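Local atomic coordinates of DNA ligase (Alteromonas mediterranea, PDB entry 6GDR), a protein that probably seals nicks in double-stranded DNA as a minimal, ATP-dependent Lig E-type ligase, joining the strand ends through an adenylated intermediate. Residues D23-I26 against A27-W30; R203-K206 against L207-V210. All blocks are in the same frame, centred on the assembly; numbering follows the deposited sequence.

Interaction 1 of 2, residues D23-I26 against A27-W30; sequences DINI and AEYW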
ATOM      1  N   ASP D  23      22.206  -6.225  -0.049  1.00 94.14           N
ATOM      2  CA  ASP D  23      22.633  -7.258   0.891  1.00114.53           C
ATOM      3  C   ASP D  23      21.713  -8.475   0.903  1.00120.32           C
ATOM      4  O   ASP D  23      22.188  -9.598   1.102  1.00116.39           O
ATOM      5  CB  ASP D  23      22.737  -6.664   2.299  1.00113.71           C
ATOM      6  CG  ASP D  23      23.432  -7.595   3.278  1.00113.41           C
ATOM      7  OD1 ASP D  23      24.449  -8.212   2.893  1.00130.39           O
ATOM      8  OD2 ASP D  23      22.973  -7.695   4.435  1.00109.06           O
ATOM      9  N   ILE D  24      20.408  -8.289   0.705  1.00108.74           N
ATOM     10  CA  ILE D  24      19.507  -9.434   0.730  1.00105.38           C
ATOM     11  C   ILE D  24      19.721 -10.294  -0.509  1.00 93.31           C
ATOM     12  O   ILE D  24      20.128  -9.811  -1.576  1.00109.71           O
ATOM     13  CB  ILE D  24      18.034  -8.993   0.838  1.00 95.69           C
ATOM     14  CG1 ILE D  24      17.629  -8.171  -0.391  1.00 83.99           C
ATOM     15  CG2 ILE D  24      17.796  -8.232   2.142  1.00121.17           C
ATOM     16  CD1 ILE D  24      16.186  -7.724  -0.388  1.00 83.50           C
ATOM     17  N   ASN D  25      19.450 -11.591  -0.365  1.00 93.46           N
ATOM     18  CA  ASN D  25      19.443 -12.530  -1.482  1.00 81.81           C
ATOM     19  C   ASN D  25      17.994 -12.748  -1.896  1.00 71.39           C
ATOM     20  O   ASN D  25      17.224 -13.390  -1.172  1.00 64.58           O
ATOM     21  CB  ASN D  25      20.114 -13.847  -1.097  1.00 75.21           C
ATOM     22  CG  ASN D  25      20.069 -14.873  -2.215  1.00 90.20           C
ATOM     23  OD1 ASN D  25      19.728 -14.553  -3.354  1.00 94.99           O
ATOM     24  ND2 ASN D  25      20.418 -16.115  -1.895  1.00 86.22           N
ATOM     25  N   ILE D  26      17.624 -12.218  -3.065  1.00 60.74           N
ATOM     26  CA  ILE D  26      16.226 -12.242  -3.486  1.00 71.19           C
ATOM     27  C   ILE D  26      15.720 -13.670  -3.620  1.00 73.61           C
ATOM     28  O   ILE D  26      14.525 -13.933  -3.431  1.00 57.85           O
ATOM     29  CB  ILE D  26      16.047 -11.457  -4.802  1.00 68.28           C
ATOM     30  CG1 ILE D  26      16.489 -10.005  -4.604  1.00 66.23           C
ATOM     31  CG2 ILE D  26      14.587 -11.535  -5.273  1.00 65.43           C
ATOM     32  CD1 ILE D  26      16.271  -9.117  -5.806  1.00 91.20           C
ATOM     33  N   ALA D  27      16.606 -14.615  -3.946  1.00 70.68           N
ATOM     34  CA  ALA D  27      16.181 -15.995  -4.143  1.00 67.76           C
ATOM     35  C   ALA D  27      15.514 -16.582  -2.905  1.00 67.14           C
ATOM     36  O   ALA D  27      14.807 -17.589  -3.017  1.00 61.41           O
ATOM     37  CB  ALA D  27      17.377 -16.858  -4.546  1.00 83.64           C
ATOM     38  N   GLU D  28      15.719 -15.980  -1.735  1.00 54.10           N
ATOM     39  CA  GLU D  28      15.131 -16.464  -0.494  1.00 59.32           C
ATOM     40  C   GLU D  28      13.754 -15.868  -0.217  1.00 60.20           C
ATOM     41  O   GLU D  28      13.208 -16.082   0.871  1.00 56.44           O
ATOM     42  CB  GLU D  28      16.063 -16.157   0.682  1.00 67.17           C
ATOM     43  CG  GLU D  28      17.504 -16.594   0.471  1.00 72.19           C
ATOM     44  CD  GLU D  28      18.399 -16.228   1.638  1.00 80.99           C
ATOM     45  OE1 GLU D  28      17.867 -15.822   2.693  1.00 72.29           O
ATOM     46  OE2 GLU D  28      19.635 -16.342   1.499  1.00 89.86           O
ATOM     47  N   TYR D  29      13.184 -15.133  -1.169  1.00 57.38           N
ATOM     48  CA  TYR D  29      11.924 -14.433  -0.970  1.00 61.98           C
ATOM     49  C   TYR D  29      10.887 -14.890  -1.986  1.00 52.70           C
ATOM     50  O   TYR D  29      11.210 -15.194  -3.138  1.00 56.38           O
ATOM     51  CB  TYR D  29      12.102 -12.915  -1.104  1.00 51.38           C
ATOM     52  CG  TYR D  29      12.951 -12.282  -0.030  1.00 65.40           C
ATOM     53  CD1 TYR D  29      14.337 -12.325  -0.095  1.00 58.73           C
ATOM     54  CD2 TYR D  29      12.366 -11.624   1.042  1.00 55.16           C
ATOM     55  CE1 TYR D  29      15.117 -11.740   0.885  1.00 66.15           C
ATOM     56  CE2 TYR D  29      13.135 -11.036   2.024  1.00 69.11           C
ATOM     57  CZ  TYR D  29      14.511 -11.094   1.942  1.00 56.80           C
ATOM     58  OH  TYR D  29      15.281 -10.510   2.921  1.00 63.25           O
ATOM     59  N   TRP D  30       9.633 -14.932  -1.542  1.00 48.26           N
ATOM     60  CA  TRP D  30       8.507 -14.991  -2.461  1.00 52.21           C
ATOM     61  C   TRP D  30       8.182 -13.578  -2.926  1.00 56.74           C
ATOM     62  O   TRP D  30       7.995 -12.676  -2.105  1.00 42.82           O
ATOM     63  CB  TRP D  30       7.281 -15.615  -1.793  1.00 60.12           C
ATOM     64  CG  TRP D  30       7.276 -17.113  -1.763  1.00 59.59           C
ATOM     65  CD1 TRP D  30       7.227 -17.909  -0.656  1.00 63.19           C
ATOM     66  CD2 TRP D  30       7.311 -17.998  -2.890  1.00 53.28           C
ATOM     67  NE1 TRP D  30       7.234 -19.232  -1.022  1.00 66.32           N
ATOM     68  CE2 TRP D  30       7.285 -19.314  -2.389  1.00 63.07           C
ATOM     69  CE3 TRP D  30       7.365 -17.804  -4.274  1.00 60.72           C
ATOM     70  CZ2 TRP D  30       7.310 -20.431  -3.221  1.00 58.03           C
ATOM     71  CZ3 TRP D  30       7.389 -18.914  -5.100  1.00 67.61           C
ATOM     72  CH2 TRP D  30       7.363 -20.210  -4.570  1.00 59.11           C
TER
HETATM   73  O   HOH W   1      12.646 -14.732  -5.225  1.00 46.63           O
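Ile24 meets Tyr29, five residues further on and beyond a short 3-10 segment, its branch methyl CG2 packing 3.5 Å from the phenolic OH of Tyr29. The two side chains cross at about a right angle, and CB of Ile24 lies 4.0 Å from ring carbon CE1 of Tyr29, approaching obliquely. With CG2 beside the backbone N and CG1 lodged between N and the carbonyl carbon (chi1 63°), the beta-branched residue turns one arm to the tyrosine, while its side chain also touches Ile208 of strand 207-210.

Asn25 immediately precedes the short 3-10 segment. Its CG stands anti to the backbone N (chi1 177°), which places OD1 3.2 Å from the backbone N of Ala27, an N-H that the first turn cannot satisfy from its own carbonyls. This is an Asx turn; the donor sits well above the amide plane. The backbone O of Asn25 accepts the N-H of Glu28 at 3.0 Å, a nearly straight bond of 164°, and also lies at the edge of the Tyr29 ring, in its plane. On the same side chain, ND2 of Asn25 makes a weak bond of 3.5 Å to OE2 of Glu28, whose stronger partner is His194 at OE1.

Ile26 turns its side chain the other way, onto Leu169 and helix 172-184, as suits a buried aliphatic residue, and contributes its carbonyl here. Its O accepts the N-H of Tyr29 at 2.9 Å, carrying the turn into strand 29-34. A water lies within bonding distance of two carbonyl oxygens, 2.7 Å from O of Ile26 and 2.6 Å from O of Tyr29. The phenol OH of Tyr29, at the far end of the ring, is probably hydrogen-bonded to O of Asp205.

Interaction 2 of 2, residues R203-K206 against L207-V210; sequences RSDK and LIKV. Unlike the reference sequence in segment 207-210: Ile208 (reference Leu). With AMP (adenosine monophosphate), chain G; nucleotides of chain A.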
ATOM      1  N   ARG D 203       8.703  -4.164  11.495  1.00 59.84           N
ATOM      2  CA  ARG D 203       9.426  -4.146  10.232  1.00 57.55           C
ATOM      3  C   ARG D 203      10.730  -4.922  10.358  1.00 49.82           C
ATOM      4  O   ARG D 203      11.392  -4.883  11.399  1.00 63.33           O
ATOM      5  CB  ARG D 203       9.716  -2.706   9.798  1.00 57.71           C
ATOM      6  CG  ARG D 203       8.498  -1.960   9.278  1.00 74.45           C
ATOM      7  CD  ARG D 203       8.795  -0.487   9.045  1.00 79.27           C
ATOM      8  NE  ARG D 203       7.750   0.163   8.255  1.00 80.22           N
ATOM      9  CZ  ARG D 203       6.668   0.753   8.756  0.41 69.07           C
ATOM     10  NH1 ARG D 203       6.461   0.792  10.065  1.00 72.83           N
ATOM     11  NH2 ARG D 203       5.785   1.310   7.938  0.90 79.16           N
ATOM     12  N   SER D 204      11.087  -5.629   9.292  1.00 56.34           N
ATOM     13  CA  SER D 204      12.346  -6.363   9.215  1.00 59.00           C
ATOM     14  C   SER D 204      12.554  -6.760   7.759  1.00 55.30           C
ATOM     15  O   SER D 204      11.708  -6.494   6.898  1.00 63.47           O
ATOM     16  CB  SER D 204      12.345  -7.588  10.132  1.00 58.53           C
ATOM     17  OG  SER D 204      11.488  -8.601   9.633  1.00 46.31           O
ATOM     18  N   ASP D 205      13.691  -7.398   7.487  1.00 63.24           N
ATOM     19  CA  ASP D 205      13.983  -7.872   6.140  1.00 58.19           C
ATOM     20  C   ASP D 205      13.138  -9.071   5.738  1.00 59.38           C
ATOM     21  O   ASP D 205      13.247  -9.522   4.593  1.00 54.59           O
ATOM     22  CB  ASP D 205      15.468  -8.225   6.018  1.00 62.28           C
ATOM     23  CG  ASP D 205      16.354  -6.998   5.934  1.00 69.63           C
ATOM     24  OD1 ASP D 205      15.948  -6.013   5.282  1.00 67.31           O
ATOM     25  OD2 ASP D 205      17.457  -7.019   6.519  1.00 86.76           O
ATOM     26  N   LYS D 206      12.302  -9.597   6.636  1.00 48.10           N
ATOM     27  CA  LYS D 206      11.453 -10.731   6.295  1.00 66.97           C
ATOM     28  C   LYS D 206      10.321 -10.339   5.354  1.00 63.49           C
ATOM     29  O   LYS D 206       9.803 -11.203   4.637  1.00 55.89           O
ATOM     30  CB  LYS D 206      10.874 -11.354   7.566  1.00 62.33           C
ATOM     31  CG  LYS D 206      11.900 -11.607   8.665  1.00 78.02           C
ATOM     32  CD  LYS D 206      11.267 -12.263   9.885  1.00 93.64           C
ATOM     33  CE  LYS D 206      12.116 -12.070  11.131  1.00 95.20           C
ATOM     34  NZ  LYS D 206      12.017 -10.684  11.663  1.00 88.04           N
ATOM     35  N   LEU D 207       9.928  -9.065   5.338  1.00 51.64           N
ATOM     36  CA  LEU D 207       8.838  -8.586   4.492  1.00 49.03           C
ATOM     37  C   LEU D 207       9.211  -7.197   3.994  1.00 56.15           C
ATOM     38  O   LEU D 207       9.132  -6.223   4.750  1.00 51.47           O
ATOM     39  CB  LEU D 207       7.515  -8.557   5.256  1.00 52.87           C
ATOM     40  CG  LEU D 207       6.300  -7.995   4.513  1.00 55.48           C
ATOM     41  CD1 LEU D 207       6.003  -8.805   3.260  1.00 61.18           C
ATOM     42  CD2 LEU D 207       5.089  -7.967   5.432  1.00 61.81           C
ATOM     43  N   ILE D 208       9.600  -7.100   2.723  1.00 50.62           N
ATOM     44  CA  ILE D 208      10.154  -5.872   2.168  1.00 42.54           C
ATOM     45  C   ILE D 208       9.191  -5.298   1.138  1.00 52.79           C
ATOM     46  O   ILE D 208       8.437  -6.021   0.477  1.00 61.67           O
ATOM     47  CB  ILE D 208      11.552  -6.123   1.562  1.00 59.63           C
ATOM     48  CG1 ILE D 208      12.557  -6.401   2.683  1.00 50.03           C
ATOM     49  CG2 ILE D 208      12.028  -4.930   0.735  1.00 58.07           C
ATOM     50  CD1 ILE D 208      13.619  -7.408   2.318  0.50 57.20           C
ATOM     51  N   LYS D 209       9.232  -3.975   1.007  1.00 60.69           N
ATOM     52  CA  LYS D 209       8.313  -3.206   0.181  1.00 53.26           C
ATOM     53  C   LYS D 209       9.115  -2.478  -0.888  1.00 56.77           C
ATOM     54  O   LYS D 209      10.126  -1.838  -0.580  1.00 53.35           O
ATOM     55  CB  LYS D 209       7.540  -2.221   1.060  1.00 56.88           C
ATOM     56  CG  LYS D 209       6.673  -1.199   0.354  1.00 68.95           C
ATOM     57  CD  LYS D 209       6.496   0.035   1.235  1.00 69.80           C
ATOM     58  CE  LYS D 209       6.035  -0.316   2.657  1.00 76.54           C
ATOM     59  NZ  LYS D 209       5.991   0.878   3.543  1.00 90.39           N
ATOM     60  N   VAL D 210       8.668  -2.576  -2.138  1.00 52.62           N
ATOM     61  CA  VAL D 210       9.400  -2.031  -3.276  1.00 52.41           C
ATOM     62  C   VAL D 210       8.445  -1.180  -4.101  1.00 52.84           C
ATOM     63  O   VAL D 210       7.445  -1.690  -4.620  1.00 57.47           O
ATOM     64  CB  VAL D 210      10.022  -3.138  -4.142  1.00 54.26           C
ATOM     65  CG1 VAL D 210      11.069  -2.548  -5.069  1.00 64.81           C
ATOM     66  CG2 VAL D 210      10.629  -4.230  -3.268  1.00 65.99           C
TER
HETATM   67  P   AMP G 300       2.201   0.301   3.014  1.00127.79           P
HETATM   68  O1P AMP G 300       1.477   0.080   1.706  1.00157.78           O
HETATM   69  O2P AMP G 300       3.489   1.089   3.011  1.00105.70           O
HETATM   70  O5' AMP G 300       2.492  -1.141   3.667  1.00112.56           O
HETATM   71  C5' AMP G 300       2.274  -2.316   2.892  1.00 91.44           C
HETATM   72  C4' AMP G 300       0.779  -2.618   2.810  1.00107.46           C
HETATM   73  O4' AMP G 300       0.444  -3.063   1.493  1.00100.79           O
HETATM   74  C3' AMP G 300       0.301  -3.683   3.783  1.00 80.32           C
HETATM   75  O3' AMP G 300      -0.529  -3.086   4.785  1.00 93.16           O
HETATM   76  C2' AMP G 300      -0.474  -4.682   2.948  1.00 82.98           C
HETATM   77  O2' AMP G 300      -1.786  -4.895   3.473  1.00 86.99           O
HETATM   78  C1' AMP G 300      -0.567  -4.073   1.553  1.00 86.77           C
HETATM   79  N9  AMP G 300      -0.389  -5.010   0.410  1.00 81.28           N
HETATM   80  C8  AMP G 300      -0.986  -4.817  -0.782  1.00 80.34           C
HETATM   81  N7  AMP G 300      -0.666  -5.802  -1.657  1.00 57.43           N
HETATM   82  C5  AMP G 300       0.152  -6.655  -1.020  1.00 71.27           C
HETATM   83  C6  AMP G 300       0.854  -7.909  -1.373  1.00 62.45           C
HETATM   84  N6  AMP G 300       0.730  -8.438  -2.609  1.00 61.51           N
HETATM   85  N1  AMP G 300       1.617  -8.497  -0.429  1.00 62.83           N
HETATM   86  C2  AMP G 300       1.746  -7.973   0.804  1.00 66.49           C
HETATM   87  N3  AMP G 300       1.135  -6.835   1.187  1.00 57.58           N
HETATM   88  C4  AMP G 300       0.334  -6.138   0.343  1.00 75.53           C
ATOM     89  P    DA A   6       9.819  -3.301  15.098  1.00 51.30           P
ATOM     90  OP1  DA A   6       9.222  -4.577  15.550  1.00 63.16           O
ATOM     91  OP2  DA A   6       9.498  -2.752  13.761  1.00 49.41           O
ATOM     92  O5'  DA A   6       9.486  -2.174  16.175  1.00 50.07           O
ATOM     93  C5'  DA A   6      10.094  -2.221  17.459  1.00 57.72           C
ATOM     94  C4'  DA A   6       9.738  -0.988  18.258  1.00 45.99           C
ATOM     95  O4'  DA A   6      10.620   0.108  17.876  1.00 46.35           O
ATOM     96  C3'  DA A   6       8.310  -0.491  18.036  1.00 58.10           C
ATOM     97  O3'  DA A   6       7.689  -0.177  19.277  1.00 53.95           O
ATOM     98  C2'  DA A   6       8.495   0.728  17.139  1.00 60.57           C
ATOM     99  C1'  DA A   6       9.853   1.251  17.572  1.00 59.79           C
ATOM    100  N9   DA A   6      10.543   2.032  16.547  1.00 57.87           N
ATOM    101  C8   DA A   6      10.707   1.704  15.229  1.00 56.01           C
ATOM    102  N7   DA A   6      11.366   2.604  14.537  1.00 50.75           N
ATOM    103  C5   DA A   6      11.655   3.590  15.463  1.00 51.76           C
ATOM    104  C6   DA A   6      12.341   4.817  15.360  1.00 48.96           C
ATOM    105  N6   DA A   6      12.876   5.268  14.223  1.00 52.08           N
ATOM    106  N1   DA A   6      12.454   5.565  16.478  1.00 45.34           N
ATOM    107  C2   DA A   6      11.916   5.111  17.616  1.00 51.69           C
ATOM    108  N3   DA A   6      11.251   3.977  17.835  1.00 53.52           N
ATOM    109  C4   DA A   6      11.155   3.255  16.708  1.00 48.87           C
ATOM    110  P    DG A   5      15.288  -3.732  11.025  1.00 90.33           P
ATOM    111  OP1  DG A   5      15.456  -5.167  10.704  1.00 72.50           O
ATOM    112  OP2  DG A   5      14.964  -2.761   9.956  1.00 81.61           O
ATOM    113  O5'  DG A   5      14.176  -3.585  12.160  1.00 76.30           O
ATOM    114  C5'  DG A   5      14.423  -4.087  13.464  1.00 68.86           C
ATOM    115  C4'  DG A   5      13.720  -3.242  14.505  1.00 64.79           C
ATOM    116  O4'  DG A   5      14.391  -1.963  14.622  1.00 51.86           O
ATOM    117  C3'  DG A   5      12.255  -2.930  14.186  1.00 57.58           C
ATOM    118  O3'  DG A   5      11.413  -3.453  15.202  1.00 56.94           O
ATOM    119  C2'  DG A   5      12.195  -1.398  14.100  1.00 60.20           C
ATOM    120  C1'  DG A   5      13.432  -0.965  14.864  1.00 55.40           C
ATOM    121  N9   DG A   5      13.984   0.324  14.450  1.00 53.46           N
ATOM    122  C8   DG A   5      14.227   0.757  13.168  1.00 53.73           C
ATOM    123  N7   DG A   5      14.740   1.954  13.112  1.00 46.64           N
ATOM    124  C5   DG A   5      14.847   2.340  14.443  1.00 46.53           C
ATOM    125  C6   DG A   5      15.335   3.541  15.010  1.00 47.88           C
ATOM    126  O6   DG A   5      15.781   4.539  14.427  1.00 52.03           O
ATOM    127  N1   DG A   5      15.264   3.519  16.401  1.00 52.78           N
ATOM    128  C2   DG A   5      14.785   2.468  17.147  1.00 57.19           C
ATOM    129  N2   DG A   5      14.796   2.626  18.478  1.00 57.21           N
ATOM    130  N3   DG A   5      14.328   1.339  16.627  1.00 51.83           N
ATOM    131  C4   DG A   5      14.388   1.345  15.276  1.00 49.99           C
TER
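Asp205 and Ile208 meet where the chain turns into strand 207-210: methyl CD1 of Ile208 reaches back to 3.1 Å from the backbone O of Asp205 and 4.0 Å from its OD1. CG1 of Ile208 lies beside the backbone N (chi1 -70°), and this together with an unusual chi2 of 145°, off a staggered position, brings CD1 to the carbonyl oxygen of Asp205. Ile208 is buried, as suits an apolar residue, and also packs on Leu192.

The hydrogen bonds centre on Ser204. A type I beta turn runs from Ser204 to Leu207, closed by a weak bond in which N of Leu207 donates to O of Ser204 at 3.5 Å. The serine hydroxyl supplies further support: held between N and the carbonyl carbon (chi1 71°), OG of Ser204 accepts the backbone N of Lys206 at 3.3 Å, an ST turn. The lysine chain curls round to bring its ammonium NZ to the same OG at 3.0 Å. A small side chain carrying an acceptor suits this place, since one oxygen takes two donors.

Phosphate contacts make up the third group. The backbone N of Arg203 donates to OP2 of DA6 of chain A at 2.8 Å, in a nearly straight bond. Lys209 carries NZ to O2P of AMP at 2.6 Å, in the pocket that Lys34 and Arg50 also reach. The edge of the Arg203 guanidinium faces the Lys209 ammonium, with NH2 4.4 Å from NZ.

These two cationic groups sit side by side among anions, Lys209 on the AMP phosphate and Arg203 packed against a DNA phosphate. One short stretch of chain thus binds both partners, the AMP phosphate through the side chain of Lys209 and a DNA phosphate through the backbone N of Arg203.

Interactions 1 and 2 lie in series along the chain, with centres 11 Å apart, and both feed strands of the same mixed sheet, in which 189-194 lies between 207-210 and 29-34. They touch directly: the phenol OH of Tyr29 is 2.8 Å from O of Asp205, probably a hydrogen bond, and CD1 of Ile24 packs 3.7 Å from CD1 of Ile208. The tyrosine thus ties the turn of interaction 1 to that of interaction 2. Only interaction 2 enters the AMP pocket, through Lys209; the side chain of Tyr29 stays about 11 Å from AMP, and interaction 1 comes no nearer than about 8 Å to the DNA.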